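Local coordinates for protein 2'-5' RNA Ligase (Thermus thermophilus, PDB 1IUH) that belongs to the LigT-like phosphoesterase family of the 2H clan, whose fold is built from antiparallel beta-strands flanked by helices, at residues M1-A6 with E51-Y56; L59-A64 with E175-R180; G156-R161 with Y171-K176. All coordinates share one frame; numbering follows the deposited sequence.

How the contacts relate
Strand 2-8 opens the chain. Contact 1 lays its start against the N-terminal part of helix 53-66, closing a loop with 44 residues between its segments. Contact 2 opens on the same helix and closes on strand 169-178, with 110 residues between its segments. Contact 3 opens inside that long span. It is a beta hairpin, with nine residues between its segments, and it ends on the strand that contact 2 uses. The two share Glu-175 and Lys-176. Contact 1 is in series with both. Strands 2-8, 150-164 and 169-178 lie side by side in one sheet, so contacts 1 and 2 fix helix 53-66 to it and contact 3 joins two of its strands.

Contact 1 (M1-A6 with E51-Y56); sequences MRLFYA and EELPDY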
ATOM      1  N   MET A   1      -2.908  17.374   5.700  1.00 30.01           N
ATOM      2  CA  MET A   1      -2.173  16.093   5.632  1.00 30.09           C
ATOM      3  C   MET A   1      -2.686  15.127   4.560  1.00 29.26           C
ATOM      4  O   MET A   1      -3.868  14.902   4.384  1.00 30.57           O
ATOM      5  CB  MET A   1      -2.238  15.383   6.956  1.00 32.14           C
ATOM      6  CG  MET A   1      -1.979  16.237   8.181  1.00 33.33           C
ATOM      7  SD  MET A   1      -1.676  15.184   9.624  1.00 35.63           S
ATOM      8  CE  MET A   1      -0.072  15.758  10.134  1.00 36.95           C
ATOM      9  N   ARG A   2      -1.760  14.553   3.839  1.00 27.99           N
ATOM     10  CA  ARG A   2      -2.063  13.588   2.817  1.00 26.80           C
ATOM     11  C   ARG A   2      -1.853  12.267   3.560  1.00 25.32           C
ATOM     12  O   ARG A   2      -0.750  11.914   4.002  1.00 24.38           O
ATOM     13  CB  ARG A   2      -1.074  13.819   1.715  1.00 29.26           C
ATOM     14  CG  ARG A   2      -1.027  12.815   0.650  1.00 33.36           C
ATOM     15  CD  ARG A   2       0.253  13.086  -0.142  1.00 35.60           C
ATOM     16  NE  ARG A   2       0.370  12.214  -1.302  1.00 38.22           N
ATOM     17  CZ  ARG A   2      -0.207  12.455  -2.481  1.00 39.57           C
ATOM     18  NH1 ARG A   2      -0.947  13.564  -2.666  1.00 37.19           N
ATOM     19  NH2 ARG A   2      -0.054  11.555  -3.455  1.00 39.33           N
ATOM     20  N   LEU A   3      -2.936  11.556   3.754  1.00 24.30           N
ATOM     21  CA  LEU A   3      -2.913  10.323   4.532  1.00 23.86           C
ATOM     22  C   LEU A   3      -3.344   9.079   3.758  1.00 24.14           C
ATOM     23  O   LEU A   3      -4.098   9.179   2.780  1.00 24.28           O
ATOM     24  CB  LEU A   3      -3.887  10.488   5.692  1.00 23.31           C
ATOM     25  CG  LEU A   3      -3.666  11.650   6.668  1.00 24.74           C
ATOM     26  CD1 LEU A   3      -4.931  11.893   7.442  1.00 24.14           C
ATOM     27  CD2 LEU A   3      -2.518  11.323   7.621  1.00 22.88           C
ATOM     28  N   PHE A   4      -2.872   7.920   4.219  1.00 23.70           N
ATOM     29  CA  PHE A   4      -3.268   6.610   3.673  1.00 22.07           C
ATOM     30  C   PHE A   4      -3.069   5.519   4.734  1.00 22.46           C
ATOM     31  O   PHE A   4      -2.307   5.700   5.704  1.00 20.98           O
ATOM     32  CB  PHE A   4      -2.474   6.244   2.397  1.00 21.59           C
ATOM     33  CG  PHE A   4      -0.990   5.994   2.603  1.00 20.13           C
ATOM     34  CD1 PHE A   4      -0.487   4.703   2.693  1.00 22.11           C
ATOM     35  CD2 PHE A   4      -0.073   7.046   2.651  1.00 21.92           C
ATOM     36  CE1 PHE A   4       0.908   4.457   2.822  1.00 19.93           C
ATOM     37  CE2 PHE A   4       1.329   6.800   2.779  1.00 19.44           C
ATOM     38  CZ  PHE A   4       1.796   5.493   2.862  1.00 18.98           C
ATOM     39  N   TYR A   5      -3.834   4.436   4.596  1.00 22.35           N
ATOM     40  CA  TYR A   5      -3.656   3.257   5.450  1.00 21.97           C
ATOM     41  C   TYR A   5      -2.810   2.234   4.645  1.00 20.75           C
ATOM     42  O   TYR A   5      -2.995   2.037   3.447  1.00 19.50           O
ATOM     43  CB  TYR A   5      -4.991   2.592   5.888  1.00 21.35           C
ATOM     44  CG  TYR A   5      -5.853   3.429   6.835  1.00 21.27           C
ATOM     45  CD1 TYR A   5      -6.910   4.187   6.321  1.00 20.83           C
ATOM     46  CD2 TYR A   5      -5.652   3.427   8.241  1.00 19.71           C
ATOM     47  CE1 TYR A   5      -7.762   4.918   7.165  1.00 19.76           C
ATOM     48  CE2 TYR A   5      -6.515   4.178   9.116  1.00 16.72           C
ATOM     49  CZ  TYR A   5      -7.567   4.911   8.535  1.00 18.85           C
ATOM     50  OH  TYR A   5      -8.478   5.646   9.230  1.00 18.02           O
ATOM     51  N   ALA A   6      -1.888   1.572   5.321  1.00 20.67           N
ATOM     52  CA  ALA A   6      -1.051   0.643   4.620  1.00 21.19           C
ATOM     53  C   ALA A   6      -0.527  -0.460   5.516  1.00 20.43           C
ATOM     54  O   ALA A   6      -0.575  -0.368   6.738  1.00 20.51           O
ATOM     55  CB  ALA A   6       0.166   1.421   3.974  1.00 21.50           C
ATOM     56  N   GLU A  51      -8.486  18.194  11.396  1.00 23.23           N
ATOM     57  CA  GLU A  51      -9.592  17.944  12.255  1.00 26.14           C
ATOM     58  C   GLU A  51     -10.064  16.499  12.178  1.00 26.02           C
ATOM     59  O   GLU A  51     -10.676  16.016  13.099  1.00 26.46           O
ATOM     60  CB  GLU A  51     -10.714  18.929  11.906  1.00 30.65           C
ATOM     61  CG  GLU A  51     -11.981  18.771  12.755  1.00 37.34           C
ATOM     62  CD  GLU A  51     -13.043  17.873  12.087  1.00 40.72           C
ATOM     63  OE1 GLU A  51     -13.121  17.926  10.823  1.00 41.44           O
ATOM     64  OE2 GLU A  51     -13.806  17.151  12.815  1.00 41.77           O
ATOM     65  N   GLU A  52      -9.749  15.791  11.095  1.00 25.43           N
ATOM     66  CA  GLU A  52     -10.204  14.412  10.923  1.00 24.50           C
ATOM     67  C   GLU A  52      -9.262  13.312  11.492  1.00 23.78           C
ATOM     68  O   GLU A  52      -9.641  12.128  11.535  1.00 22.88           O
ATOM     69  CB  GLU A  52     -10.455  14.139   9.416  1.00 24.64           C
ATOM     70  CG  GLU A  52     -11.691  14.759   8.799  1.00 23.04           C
ATOM     71  CD  GLU A  52     -11.666  14.781   7.218  1.00 24.28           C
ATOM     72  OE1 GLU A  52     -10.965  13.941   6.546  1.00 18.71           O
ATOM     73  OE2 GLU A  52     -12.392  15.648   6.663  1.00 18.28           O
ATOM     74  N   LEU A  53      -8.047  13.684  11.885  1.00 21.71           N
ATOM     75  CA  LEU A  53      -7.094  12.712  12.445  1.00 22.98           C
ATOM     76  C   LEU A  53      -7.656  11.694  13.423  1.00 21.01           C
ATOM     77  O   LEU A  53      -7.481  10.489  13.268  1.00 21.03           O
ATOM     78  CB  LEU A  53      -5.964  13.416  13.161  1.00 25.04           C
ATOM     79  CG  LEU A  53      -4.643  13.539  12.457  1.00 29.42           C
ATOM     80  CD1 LEU A  53      -4.845  13.221  10.996  1.00 32.28           C
ATOM     81  CD2 LEU A  53      -4.074  14.958  12.642  1.00 29.50           C
ATOM     82  N   PRO A  54      -8.305  12.184  14.470  1.00 19.00           N
ATOM     83  CA  PRO A  54      -8.898  11.322  15.492  1.00 18.92           C
ATOM     84  C   PRO A  54      -9.801  10.244  14.902  1.00 18.74           C
ATOM     85  O   PRO A  54      -9.833   9.105  15.399  1.00 20.48           O
ATOM     86  CB  PRO A  54      -9.703  12.309  16.359  1.00 15.22           C
ATOM     87  CG  PRO A  54      -8.983  13.580  16.164  1.00 18.16           C
ATOM     88  CD  PRO A  54      -8.652  13.598  14.703  1.00 17.27           C
ATOM     89  N   ASP A  55     -10.587  10.640  13.907  1.00 18.31           N
ATOM     90  CA  ASP A  55     -11.518   9.739  13.220  1.00 19.13           C
ATOM     91  C   ASP A  55     -10.752   8.703  12.453  1.00 18.68           C
ATOM     92  O   ASP A  55     -11.055   7.534  12.543  1.00 20.78           O
ATOM     93  CB  ASP A  55     -12.435  10.530  12.285  1.00 23.74           C
ATOM     94  CG  ASP A  55     -13.311  11.506  13.039  1.00 24.70           C
ATOM     95  OD1 ASP A  55     -14.096  11.019  13.872  1.00 28.90           O
ATOM     96  OD2 ASP A  55     -13.213  12.728  12.841  1.00 24.33           O
ATOM     97  N   TYR A  56      -9.745   9.092  11.703  1.00 17.95           N
ATOM     98  CA  TYR A  56      -8.966   8.041  11.059  1.00 19.10           C
ATOM     99  C   TYR A  56      -8.254   7.115  12.099  1.00 19.02           C
ATOM    100  O   TYR A  56      -8.118   5.899  11.898  1.00 19.03           O
ATOM    101  CB  TYR A  56      -7.993   8.683  10.080  1.00 17.31           C
ATOM    102  CG  TYR A  56      -8.784   9.412   8.993  1.00 18.32           C
ATOM    103  CD1 TYR A  56      -8.542  10.772   8.699  1.00 16.70           C
ATOM    104  CD2 TYR A  56      -9.776   8.741   8.282  1.00 15.31           C
ATOM    105  CE1 TYR A  56      -9.254  11.426   7.748  1.00 17.98           C
ATOM    106  CE2 TYR A  56     -10.495   9.368   7.329  1.00 17.33           C
ATOM    107  CZ  TYR A  56     -10.251  10.717   7.042  1.00 19.62           C
ATOM    108  OH  TYR A  56     -10.978  11.349   6.040  1.00 18.04           O
TER
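Tyr-5 OH donates a hydrogen bond to the backbone carbonyl of Tyr-56, with OH and O 2.7 Å apart. This joins strand 2-8 to the N-terminal part of helix 53-66, where the helix packs on the antiparallel sheet of this LigT-like (2H) fold. The hydroxyl comes from beside the carbonyl: the angle at the Tyr-56 O is 104°. The accepting oxygen lies in the plane of the Tyr-5 ring, at its edge. The two tyrosine side chains cross at about a right angle. Tyr-5 OH also comes within 3.2 Å of Tyr-56 CB. CG of Tyr-56 lies beside its backbone N (chi1 -63°), and the ring then turns in toward the strand. There it meets Leu-3, whose CD1 is 4.0 Å from Tyr-56 CD1. Leu-3 CD1 also touches Leu-53 CD1, and the two leucines cross at about a right angle. Leu-112 and Leu-113 of helix 96-113 also pack on Tyr-56, and Leu-105 of that helix touches Tyr-5, so both rings are buried between the helices and the sheet. At the N-terminal end, Met-1 bends at its last torsion and SD rests 3.9 Å from Leu-53 CD2.

Contact 2 (L59-A64 with E175-R180); sequences LGHRLA and EKFSLR
Phe-177 lays one face of its ring over the backbone of Gly-60. Gly-60 CA stands 3.7 Å from the ring centroid in a CH-pi contact. It is set slightly toward the rim. The absence of a side chain at Gly-60 lets the ring come this close to the helix. The edge of the same ring turns to His-61. The pair is T-shaped, with Phe-177 giving its edge and His-61 its face. The planes stand at 79° and the centroids are 4.9 Å apart. Phe-177 CE2 sits over the centre of the imidazole.

His-61 CB points away from the strand, but CG lies beside the backbone N (chi1 -58°). This brings the imidazole back over Phe-177 and on toward Glu-175. One carboxylate oxygen, Glu-175 OE1, lies at the edge of the imidazole, near its plane, 3.2 Å from His-61 NE2.

The motif is a helix packed on a beta-sheet. Segment 59-64 of helix 53-66 and strand segment 175-178 run nearly parallel, at 17°, with their axes 7.7 Å apart at the closest point. Phe-157 of the neighbouring strand 150-164 also meets the Phe-177 ring, which is buried between helix and sheet.

Further along, Ala-64 packs its methyl against the strand: CB is 3.7 Å from Phe-177 CB and 3.4 Å from Ser-178 O. The strand has ended by Leu-179. Here the chain turns to the helix backbone, and Arg-180 N donates a nearly straight hydrogen bond to Ala-64 O at 3.0 Å. Leu-179 CA adds a CA-H...O contact to the same carbonyl oxygen.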
ATOM      1  N   LEU A  59     -10.954   4.838  13.604  1.00 18.32           N
ATOM      2  CA  LEU A  59     -11.297   3.886  12.611  1.00 17.93           C
ATOM      3  C   LEU A  59     -10.245   2.779  12.608  1.00 18.13           C
ATOM      4  O   LEU A  59     -10.580   1.584  12.548  1.00 19.37           O
ATOM      5  CB  LEU A  59     -11.376   4.558  11.278  1.00 18.32           C
ATOM      6  CG  LEU A  59     -11.770   3.620  10.130  1.00 21.41           C
ATOM      7  CD1 LEU A  59     -12.930   2.713  10.539  1.00 19.33           C
ATOM      8  CD2 LEU A  59     -12.171   4.460   8.943  1.00 19.16           C
ATOM      9  N   GLY A  60      -8.984   3.151  12.738  1.00 17.60           N
ATOM     10  CA  GLY A  60      -7.935   2.128  12.733  1.00 17.03           C
ATOM     11  C   GLY A  60      -8.068   1.198  13.946  1.00 19.95           C
ATOM     12  O   GLY A  60      -8.029  -0.052  13.817  1.00 17.15           O
ATOM     13  N   HIS A  61      -8.240   1.799  15.140  1.00 19.84           N
ATOM     14  CA  HIS A  61      -8.366   0.971  16.331  1.00 19.67           C
ATOM     15  C   HIS A  61      -9.586   0.069  16.204  1.00 20.06           C
ATOM     16  O   HIS A  61      -9.529  -1.099  16.558  1.00 20.12           O
ATOM     17  CB  HIS A  61      -8.459   1.819  17.620  1.00 17.55           C
ATOM     18  CG  HIS A  61      -7.292   2.731  17.850  1.00 16.31           C
ATOM     19  ND1 HIS A  61      -6.021   2.270  18.161  1.00 17.27           N
ATOM     20  CD2 HIS A  61      -7.210   4.082  17.840  1.00 13.26           C
ATOM     21  CE1 HIS A  61      -5.214   3.301  18.341  1.00 14.75           C
ATOM     22  NE2 HIS A  61      -5.913   4.409  18.149  1.00 16.90           N
ATOM     23  N   ARG A  62     -10.690   0.598  15.701  1.00 22.48           N
ATOM     24  CA  ARG A  62     -11.898  -0.245  15.548  1.00 25.95           C
ATOM     25  C   ARG A  62     -11.656  -1.469  14.639  1.00 25.91           C
ATOM     26  O   ARG A  62     -11.894  -2.615  15.018  1.00 25.92           O
ATOM     27  CB  ARG A  62     -13.047   0.567  14.973  1.00 28.15           C
ATOM     28  CG  ARG A  62     -14.047   0.907  15.979  1.00 35.64           C
ATOM     29  CD  ARG A  62     -15.023   1.933  15.427  1.00 39.46           C
ATOM     30  NE  ARG A  62     -16.092   1.294  14.679  1.00 43.73           N
ATOM     31  CZ  ARG A  62     -16.686   1.820  13.610  1.00 46.54           C
ATOM     32  NH1 ARG A  62     -16.296   3.018  13.146  1.00 47.67           N
ATOM     33  NH2 ARG A  62     -17.678   1.144  13.013  1.00 46.10           N
ATOM     34  N   LEU A  63     -11.183  -1.206  13.429  1.00 25.04           N
ATOM     35  CA  LEU A  63     -10.940  -2.285  12.529  1.00 25.37           C
ATOM     36  C   LEU A  63      -9.951  -3.243  13.114  1.00 25.57           C
ATOM     37  O   LEU A  63     -10.172  -4.456  13.022  1.00 25.82           O
ATOM     38  CB  LEU A  63     -10.433  -1.766  11.200  1.00 24.43           C
ATOM     39  CG  LEU A  63     -11.577  -1.238  10.408  1.00 24.33           C
ATOM     40  CD1 LEU A  63     -11.093  -1.189   8.995  1.00 28.80           C
ATOM     41  CD2 LEU A  63     -12.751  -2.146  10.502  1.00 24.29           C
ATOM     42  N   ALA A  64      -8.869  -2.720  13.715  1.00 25.30           N
ATOM     43  CA  ALA A  64      -7.828  -3.602  14.321  1.00 26.12           C
ATOM     44  C   ALA A  64      -8.373  -4.603  15.315  1.00 25.29           C
ATOM     45  O   ALA A  64      -7.914  -5.725  15.329  1.00 26.43           O
ATOM     46  CB  ALA A  64      -6.683  -2.783  15.014  1.00 23.13           C
ATOM     47  N   GLU A 175       0.326   6.257  13.332  1.00 27.38           N
ATOM     48  CA  GLU A 175       0.005   5.182  14.236  1.00 26.61           C
ATOM     49  C   GLU A 175      -0.008   3.808  13.634  1.00 25.69           C
ATOM     50  O   GLU A 175      -0.309   3.670  12.476  1.00 25.69           O
ATOM     51  CB  GLU A 175      -1.318   5.405  14.967  1.00 27.38           C
ATOM     52  CG  GLU A 175      -0.934   5.502  16.457  1.00 32.58           C
ATOM     53  CD  GLU A 175      -1.940   4.920  17.361  1.00 33.15           C
ATOM     54  OE1 GLU A 175      -3.005   5.552  17.510  1.00 37.32           O
ATOM     55  OE2 GLU A 175      -1.684   3.844  17.919  1.00 33.09           O
ATOM     56  N   LYS A 176       0.369   2.820  14.446  1.00 23.52           N
ATOM     57  CA  LYS A 176       0.379   1.425  14.084  1.00 23.26           C
ATOM     58  C   LYS A 176      -0.791   0.777  14.839  1.00 22.97           C
ATOM     59  O   LYS A 176      -1.154   1.218  15.919  1.00 23.23           O
ATOM     60  CB  LYS A 176       1.695   0.790  14.502  1.00 23.43           C
ATOM     61  CG  LYS A 176       2.860   1.241  13.693  1.00 24.41           C
ATOM     62  CD  LYS A 176       4.136   0.652  14.247  1.00 30.32           C
ATOM     63  CE  LYS A 176       5.164   0.335  13.090  1.00 34.90           C
ATOM     64  NZ  LYS A 176       6.595   0.835  13.305  1.00 35.95           N
ATOM     65  N   PHE A 177      -1.408  -0.242  14.254  1.00 22.09           N
ATOM     66  CA  PHE A 177      -2.562  -0.920  14.868  1.00 21.05           C
ATOM     67  C   PHE A 177      -2.316  -2.433  14.813  1.00 22.56           C
ATOM     68  O   PHE A 177      -1.837  -2.975  13.812  1.00 22.95           O
ATOM     69  CB  PHE A 177      -3.868  -0.567  14.106  1.00 20.91           C
ATOM     70  CG  PHE A 177      -4.107   0.930  13.905  1.00 18.52           C
ATOM     71  CD1 PHE A 177      -3.740   1.561  12.709  1.00 19.38           C
ATOM     72  CD2 PHE A 177      -4.768   1.679  14.873  1.00 18.31           C
ATOM     73  CE1 PHE A 177      -4.033   2.883  12.476  1.00 16.18           C
ATOM     74  CE2 PHE A 177      -5.077   3.013  14.660  1.00 18.33           C
ATOM     75  CZ  PHE A 177      -4.715   3.621  13.461  1.00 17.47           C
ATOM     76  N   SER A 178      -2.623  -3.133  15.888  1.00 22.35           N
ATOM     77  CA  SER A 178      -2.377  -4.559  15.867  1.00 22.89           C
ATOM     78  C   SER A 178      -3.621  -5.398  15.623  1.00 22.74           C
ATOM     79  O   SER A 178      -4.621  -5.209  16.268  1.00 22.86           O
ATOM     80  CB  SER A 178      -1.680  -4.963  17.180  1.00 23.36           C
ATOM     81  OG  SER A 178      -0.458  -4.242  17.287  1.00 23.22           O
ATOM     82  N   LEU A 179      -3.572  -6.311  14.666  1.00 23.38           N
ATOM     83  CA  LEU A 179      -4.733  -7.112  14.445  1.00 25.30           C
ATOM     84  C   LEU A 179      -4.892  -7.957  15.727  1.00 26.96           C
ATOM     85  O   LEU A 179      -3.994  -8.643  16.152  1.00 25.58           O
ATOM     86  CB  LEU A 179      -4.568  -7.953  13.174  1.00 24.13           C
ATOM     87  CG  LEU A 179      -4.484  -7.102  11.882  1.00 24.00           C
ATOM     88  CD1 LEU A 179      -4.169  -7.959  10.660  1.00 15.65           C
ATOM     89  CD2 LEU A 179      -5.827  -6.317  11.684  1.00 22.49           C
ATOM     90  N   ARG A 180      -6.058  -7.872  16.342  1.00 29.40           N
ATOM     91  CA  ARG A 180      -6.321  -8.582  17.576  1.00 32.41           C
ATOM     92  C   ARG A 180      -7.735  -9.203  17.532  1.00 32.49           C
ATOM     93  O   ARG A 180      -8.191  -9.750  18.506  1.00 29.05           O
ATOM     94  CB  ARG A 180      -6.194  -7.555  18.723  1.00 36.21           C
ATOM     95  CG  ARG A 180      -5.944  -8.105  20.100  1.00 44.20           C
ATOM     96  CD  ARG A 180      -4.533  -7.795  20.779  1.00 50.82           C
ATOM     97  NE  ARG A 180      -4.516  -8.218  22.216  1.00 55.29           N
ATOM     98  CZ  ARG A 180      -4.852  -9.448  22.664  1.00 58.04           C
ATOM     99  NH1 ARG A 180      -5.227 -10.412  21.811  1.00 59.22           N
ATOM    100  NH2 ARG A 180      -4.845  -9.731  23.969  1.00 58.44           N
TER

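Contact 3 (G156-R161 with Y171-K176); sequences GFALVR and YTVLEK
Tyr-171 meets Val-160 first through its CB, which is 3.8 Å from Val-160 CG1. Tyr-171 CG lies 4.1 Å from Val-160 CG1. Tyr-171 CD1 then comes to 4.1 Å from Arg-161 O. Beyond this the ring leaves strand 150-164 and joins an aromatic group: it meets Phe-4 edge-to-face, and His-39 with the planes at about a right angle. CG of Tyr-171 is beside its backbone N (chi1 -69°), and this carries the ring past Val-160.

The backbones form an antiparallel beta hairpin. Arg-161 and Thr-172 are a hydrogen-bonded pair: Arg-161 N reaches Thr-172 O at 2.7 Å, and Thr-172 N reaches Arg-161 O at 2.9 Å. A classic beta bulge follows, with Leu-174 and Glu-175 both facing Leu-159. The carbonyl oxygen of Leu-159 therefore takes two N-H groups, Leu-174 N at 2.9 Å and Glu-175 N at 3.2 Å. The first is the more bent of the two, with 134° at its hydrogen. Leu-159 N closes the pair by bonding to Glu-175 O. The chain also turns a corner at Leu-174, within the bulge.

Ala-158, Val-160, Val-173 and Lys-176 project from one face. Val-173 CG1 meets Ala-158 CB across the strands at 4.0 Å. Leu-159, Arg-161, Thr-172 and Glu-175 lie on the opposite face. There Leu-159 packs on Tyr-56 and Leu-57 of helix 53-66. On its other edge, strand 150-164 is hydrogen-bonded to strand 2-8, through Ala-6 and Phe-4, so it lies between strands 2-8 and 169-178.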
ATOM      1  N   GLY A 156      -0.737  -6.415  11.394  1.00 22.78           N
ATOM      2  CA  GLY A 156      -1.281  -5.092  11.666  1.00 21.09           C
ATOM      3  C   GLY A 156      -1.029  -4.145  10.531  1.00 20.39           C
ATOM      4  O   GLY A 156      -0.486  -4.540   9.513  1.00 21.58           O
ATOM      5  N   PHE A 157      -1.446  -2.899  10.687  1.00 20.10           N
ATOM      6  CA  PHE A 157      -1.254  -1.910   9.625  1.00 20.26           C
ATOM      7  C   PHE A 157      -1.127  -0.526  10.242  1.00 20.22           C
ATOM      8  O   PHE A 157      -1.189  -0.379  11.462  1.00 21.55           O
ATOM      9  CB  PHE A 157      -2.422  -1.972   8.663  1.00 17.81           C
ATOM     10  CG  PHE A 157      -3.720  -1.660   9.308  1.00 19.37           C
ATOM     11  CD1 PHE A 157      -4.328  -0.390   9.139  1.00 17.84           C
ATOM     12  CD2 PHE A 157      -4.343  -2.601  10.146  1.00 16.31           C
ATOM     13  CE1 PHE A 157      -5.551  -0.079   9.821  1.00 16.83           C
ATOM     14  CE2 PHE A 157      -5.549  -2.287  10.822  1.00 16.48           C
ATOM     15  CZ  PHE A 157      -6.150  -1.026  10.663  1.00 14.41           C
ATOM     16  N   ALA A 158      -0.970   0.504   9.424  1.00 20.32           N
ATOM     17  CA  ALA A 158      -0.788   1.835   9.971  1.00 18.11           C
ATOM     18  C   ALA A 158      -1.442   2.950   9.209  1.00 18.92           C
ATOM     19  O   ALA A 158      -1.816   2.773   8.038  1.00 20.04           O
ATOM     20  CB  ALA A 158       0.716   2.116  10.076  1.00 17.61           C
ATOM     21  N   LEU A 159      -1.562   4.092   9.893  1.00 17.70           N
ATOM     22  CA  LEU A 159      -2.096   5.317   9.357  1.00 18.03           C
ATOM     23  C   LEU A 159      -0.804   6.068   9.216  1.00 20.61           C
ATOM     24  O   LEU A 159      -0.082   6.239  10.188  1.00 21.86           O
ATOM     25  CB  LEU A 159      -2.980   6.053  10.343  1.00 17.59           C
ATOM     26  CG  LEU A 159      -3.467   7.429   9.819  1.00 16.99           C
ATOM     27  CD1 LEU A 159      -4.239   7.241   8.494  1.00 16.84           C
ATOM     28  CD2 LEU A 159      -4.334   8.134  10.860  1.00 12.55           C
ATOM     29  N   VAL A 160      -0.534   6.515   7.995  1.00 22.40           N
ATOM     30  CA  VAL A 160       0.697   7.181   7.611  1.00 23.44           C
ATOM     31  C   VAL A 160       0.478   8.507   6.885  1.00 24.75           C
ATOM     32  O   VAL A 160      -0.434   8.649   6.063  1.00 25.53           O
ATOM     33  CB  VAL A 160       1.507   6.269   6.568  1.00 24.22           C
ATOM     34  CG1 VAL A 160       2.945   6.817   6.339  1.00 20.22           C
ATOM     35  CG2 VAL A 160       1.469   4.820   6.995  1.00 21.84           C
ATOM     36  N   ARG A 161       1.342   9.464   7.177  1.00 25.49           N
ATOM     37  CA  ARG A 161       1.304  10.734   6.474  1.00 26.17           C
ATOM     38  C   ARG A 161       2.419  10.710   5.411  1.00 26.14           C
ATOM     39  O   ARG A 161       3.478  10.154   5.620  1.00 26.31           O
ATOM     40  CB  ARG A 161       1.578  11.898   7.416  1.00 26.43           C
ATOM     41  CG  ARG A 161       1.425  13.260   6.707  1.00 25.71           C
ATOM     42  CD  ARG A 161       2.019  14.373   7.523  1.00 27.93           C
ATOM     43  NE  ARG A 161       1.790  15.697   6.948  1.00 28.80           N
ATOM     44  CZ  ARG A 161       2.052  16.799   7.615  1.00 26.80           C
ATOM     45  NH1 ARG A 161       2.550  16.679   8.837  1.00 27.91           N
ATOM     46  NH2 ARG A 161       1.750  17.981   7.109  1.00 26.10           N
ATOM     47  N   TYR A 171       7.622   9.564   4.433  1.00 28.47           N
ATOM     48  CA  TYR A 171       6.542   8.963   5.232  1.00 26.70           C
ATOM     49  C   TYR A 171       6.708   9.144   6.768  1.00 25.86           C
ATOM     50  O   TYR A 171       7.803   9.032   7.299  1.00 27.30           O
ATOM     51  CB  TYR A 171       6.430   7.433   4.931  1.00 25.55           C
ATOM     52  CG  TYR A 171       5.925   7.027   3.530  1.00 25.95           C
ATOM     53  CD1 TYR A 171       5.353   7.978   2.670  1.00 25.10           C
ATOM     54  CD2 TYR A 171       6.110   5.715   3.023  1.00 25.48           C
ATOM     55  CE1 TYR A 171       4.999   7.690   1.371  1.00 24.68           C
ATOM     56  CE2 TYR A 171       5.747   5.396   1.647  1.00 24.94           C
ATOM     57  CZ  TYR A 171       5.205   6.414   0.837  1.00 26.37           C
ATOM     58  OH  TYR A 171       4.975   6.258  -0.531  1.00 27.66           O
ATOM     59  N   THR A 172       5.623   9.451   7.470  1.00 25.12           N
ATOM     60  CA  THR A 172       5.632   9.509   8.922  1.00 23.63           C
ATOM     61  C   THR A 172       4.435   8.683   9.377  1.00 23.66           C
ATOM     62  O   THR A 172       3.302   8.966   8.998  1.00 20.41           O
ATOM     63  CB  THR A 172       5.426  10.898   9.501  1.00 25.01           C
ATOM     64  OG1 THR A 172       6.474  11.786   9.076  1.00 25.46           O
ATOM     65  CG2 THR A 172       5.431  10.801  11.006  1.00 23.25           C
ATOM     66  N   VAL A 173       4.708   7.650  10.177  1.00 24.08           N
ATOM     67  CA  VAL A 173       3.676   6.764  10.707  1.00 23.87           C
ATOM     68  C   VAL A 173       2.968   7.436  11.884  1.00 25.86           C
ATOM     69  O   VAL A 173       3.588   7.583  12.923  1.00 29.21           O
ATOM     70  CB  VAL A 173       4.311   5.433  11.235  1.00 23.76           C
ATOM     71  CG1 VAL A 173       3.213   4.574  11.996  1.00 20.99           C
ATOM     72  CG2 VAL A 173       4.976   4.694  10.107  1.00 16.27           C
ATOM     73  N   LEU A 174       1.701   7.840  11.755  1.00 25.37           N
ATOM     74  CA  LEU A 174       1.023   8.477  12.858  1.00 24.28           C
ATOM     75  C   LEU A 174       0.655   7.441  13.813  1.00 25.69           C
ATOM     76  O   LEU A 174       0.622   7.690  14.965  1.00 27.69           O
ATOM     77  CB  LEU A 174      -0.229   9.184  12.425  1.00 23.36           C
ATOM     78  CG  LEU A 174       0.104  10.167  11.307  1.00 23.81           C
ATOM     79  CD1 LEU A 174      -1.110  11.043  11.020  1.00 23.55           C
ATOM     80  CD2 LEU A 174       1.318  11.021  11.729  1.00 25.01           C
ATOM     81  N   GLU A 175       0.326   6.257  13.332  1.00 27.38           N
ATOM     82  CA  GLU A 175       0.005   5.182  14.236  1.00 26.61           C
ATOM     83  C   GLU A 175      -0.008   3.808  13.634  1.00 25.69           C
ATOM     84  O   GLU A 175      -0.309   3.670  12.476  1.00 25.69           O
ATOM     85  CB  GLU A 175      -1.318   5.405  14.967  1.00 27.38           C
ATOM     86  CG  GLU A 175      -0.934   5.502  16.457  1.00 32.58           C
ATOM     87  CD  GLU A 175      -1.940   4.920  17.361  1.00 33.15           C
ATOM     88  OE1 GLU A 175      -3.005   5.552  17.510  1.00 37.32           O
ATOM     89  OE2 GLU A 175      -1.684   3.844  17.919  1.00 33.09           O
ATOM     90  N   LYS A 176       0.369   2.820  14.446  1.00 23.52           N
ATOM     91  CA  LYS A 176       0.379   1.425  14.084  1.00 23.26           C
ATOM     92  C   LYS A 176      -0.791   0.777  14.839  1.00 22.97           C
ATOM     93  O   LYS A 176      -1.154   1.218  15.919  1.00 23.23           O
ATOM     94  CB  LYS A 176       1.695   0.790  14.502  1.00 23.43           C
ATOM     95  CG  LYS A 176       2.860   1.241  13.693  1.00 24.41           C
ATOM     96  CD  LYS A 176       4.136   0.652  14.247  1.00 30.32           C
ATOM     97  CE  LYS A 176       5.164   0.335  13.090  1.00 34.90           C
ATOM     98  NZ  LYS A 176       6.595   0.835  13.305  1.00 35.95           N
TER